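Local coordinates for Glyco_hydro_cc domain-containing protein (Pseudomonas viridiflava, PDB 6UAV), which probably hydrolyses internal beta-1,3-glucan linkages as an endo-beta-1,3-glucanase of glycoside hydrolase family GH128, subgroup II, at residues A13-L18 / H36-A41. Numbering follows the deposited sequence.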
loop_
_atom_site.group_PDB
_atom_site.type_symbol
_atom_site.label_atom_id
_atom_site.label_comp_id
_atom_site.label_asym_id
_atom_site.label_seq_id
_atom_site.Cartn_x
_atom_site.Cartn_y
_atom_site.Cartn_z
ATOM N N ALA A 13 14.936 -7.302 -0.890
ATOM C CA ALA A 13 15.698 -8.345 -1.633
ATOM C C ALA A 13 16.621 -9.127 -0.675
ATOM O O ALA A 13 16.705 -10.398 -0.733
ATOM C CB ALA A 13 16.426 -7.699 -2.775
ATOM N N SER A 14 17.073 -8.486 0.372
ATOM C CA SER A 14 18.164 -9.006 1.207
ATOM C C SER A 14 17.591 -9.520 2.509
ATOM O O SER A 14 16.965 -8.754 3.214
ATOM C CB SER A 14 19.139 -7.940 1.463
ATOM O OG SER A 14 20.138 -8.413 2.353
ATOM N N PRO A 15 17.904 -10.770 2.890
ATOM C CA PRO A 15 17.597 -11.255 4.236
ATOM C C PRO A 15 18.179 -10.320 5.305
ATOM O O PRO A 15 17.539 -10.088 6.299
ATOM C CB PRO A 15 18.219 -12.656 4.299
ATOM C CG PRO A 15 18.273 -13.063 2.857
ATOM C CD PRO A 15 18.576 -11.805 2.060
ATOM N N ALA A 16 19.350 -9.724 5.059
ATOM C CA ALA A 16 19.946 -8.778 6.039
ATOM C C ALA A 16 18.990 -7.592 6.276
ATOM O O ALA A 16 18.883 -7.108 7.403
ATOM C CB ALA A 16 21.268 -8.323 5.550
ATOM N N ASP A 17 18.373 -7.085 5.213
ATOM C CA ASP A 17 17.383 -5.997 5.346
ATOM C C ASP A 17 16.186 -6.476 6.160
ATOM O O ASP A 17 15.667 -5.718 6.936
ATOM C CB ASP A 17 16.950 -5.480 3.982
ATOM C CG ASP A 17 17.950 -4.586 3.300
ATOM O OD1 ASP A 17 18.853 -3.990 4.003
ATOM O OD2 ASP A 17 17.745 -4.362 2.090
ATOM N N LEU A 18 15.729 -7.718 5.996
ATOM C CA LEU A 18 14.682 -8.266 6.912
ATOM C C LEU A 18 15.141 -8.329 8.365
ATOM O O LEU A 18 14.300 -8.031 9.235
ATOM C CB LEU A 18 14.233 -9.643 6.437
ATOM C CG LEU A 18 13.435 -9.630 5.157
ATOM C CD1 LEU A 18 13.194 -11.056 4.691
ATOM C CD2 LEU A 18 12.151 -8.847 5.307
ATOM N N HIS A 36 10.709 -10.625 -4.187
ATOM C CA HIS A 36 11.985 -10.629 -4.928
ATOM C C HIS A 36 12.558 -12.055 -4.985
ATOM O O HIS A 36 12.474 -12.794 -3.993
ATOM C CB HIS A 36 12.997 -9.719 -4.262
ATOM C CG HIS A 36 14.172 -9.429 -5.130
ATOM N ND1 HIS A 36 15.189 -10.319 -5.319
ATOM C CD2 HIS A 36 14.452 -8.344 -5.896
ATOM C CE1 HIS A 36 16.078 -9.772 -6.148
ATOM N NE2 HIS A 36 15.676 -8.526 -6.462
ATOM N N ASP A 37 13.129 -12.435 -6.114
ATOM C CA ASP A 37 13.588 -13.829 -6.344
ATOM C C ASP A 37 14.672 -14.223 -5.334
ATOM O O ASP A 37 14.774 -15.438 -5.036
ATOM C CB ASP A 37 14.080 -14.053 -7.783
ATOM C CG ASP A 37 12.945 -14.244 -8.800
ATOM O OD1 ASP A 37 11.783 -14.554 -8.382
ATOM O OD2 ASP A 37 13.208 -13.994 -10.012
ATOM N N ARG A 38 15.417 -13.261 -4.799
ATOM C CA ARG A 38 16.492 -13.537 -3.804
ATOM C C ARG A 38 15.875 -14.216 -2.575
ATOM O O ARG A 38 16.578 -15.059 -1.946
ATOM C CB ARG A 38 17.257 -12.253 -3.510
ATOM C CG ARG A 38 18.470 -12.498 -2.628
ATOM C CD ARG A 38 19.252 -11.209 -2.437
ATOM N NE ARG A 38 20.362 -11.364 -1.500
ATOM C CZ ARG A 38 21.085 -10.361 -0.997
ATOM N NH1 ARG A 38 22.072 -10.612 -0.147
ATOM N NH2 ARG A 38 20.833 -9.126 -1.380
ATOM N N LEU A 39 14.577 -13.987 -2.293
ATOM C CA LEU A 39 13.993 -14.517 -1.016
ATOM C C LEU A 39 13.325 -15.870 -1.215
ATOM O O LEU A 39 12.747 -16.400 -0.238
ATOM C CB LEU A 39 12.986 -13.496 -0.486
ATOM C CG LEU A 39 13.574 -12.201 0.053
ATOM C CD1 LEU A 39 12.475 -11.225 0.432
ATOM C CD2 LEU A 39 14.402 -12.443 1.282
ATOM N N ALA A 40 13.374 -16.465 -2.418
ATOM C CA ALA A 40 12.561 -17.654 -2.748
ATOM C C ALA A 40 12.846 -18.831 -1.812
ATOM O O ALA A 40 11.933 -19.642 -1.588
ATOM C CB ALA A 40 12.821 -18.091 -4.176
ATOM N N ALA A 41 14.089 -19.037 -1.414
ATOM C CA ALA A 41 14.511 -20.211 -0.596
ATOM C C ALA A 41 14.808 -19.804 0.853
ATOM O O ALA A 41 15.603 -20.520 1.536
ATOM C CB ALA A 41 15.701 -20.868 -1.231
#
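His36, which lies against Ala13, accepts the backbone N-H of Arg38 at its ring nitrogen: Arg38 N to His36 ND1 is 3.0 Å, nearly straight at 168° and close to the ring plane. With its edge tied in this way, the imidazole lays one face over the methyl of Ala13, whose CB sits 3.6 Å from the centroid of the His36 ring in a CH-pi contact. The arm of Arg38, extended from CG to NE with CG anti to the backbone N (chi1 -173°), passes the carbonyl of Ala13, Ala13 O lying 3.2 Å from Arg38 CD. Its guanidinium reaches the helix start, where Ser14 CB, 3.5 Å from Arg38 NH2, and Pro15 CD lie over the same face. Ser14, the N-cap residue of helix 15-22, accepts a weak capping bond from Ala16 N at its OG. Leu18 and Leu39 meet tip to tip, Leu18 CD1 3.9 Å from Leu39 CD2, and Tyr44 and Tyr48 of helix 44-48 also pack on Leu18. The contact thus joins the first helix of the TIM barrel to the loop after strand 27-29. Ala13 O is buried with no hydrogen-bond partner in the model. The direct contact is van der Waals and CH-pi packing; the polar link is indirect, OE2 of Glu243 meeting both Ser14 OG and Arg38 NH1, consistent with a shared carboxylate holding the arginine beside the N-cap.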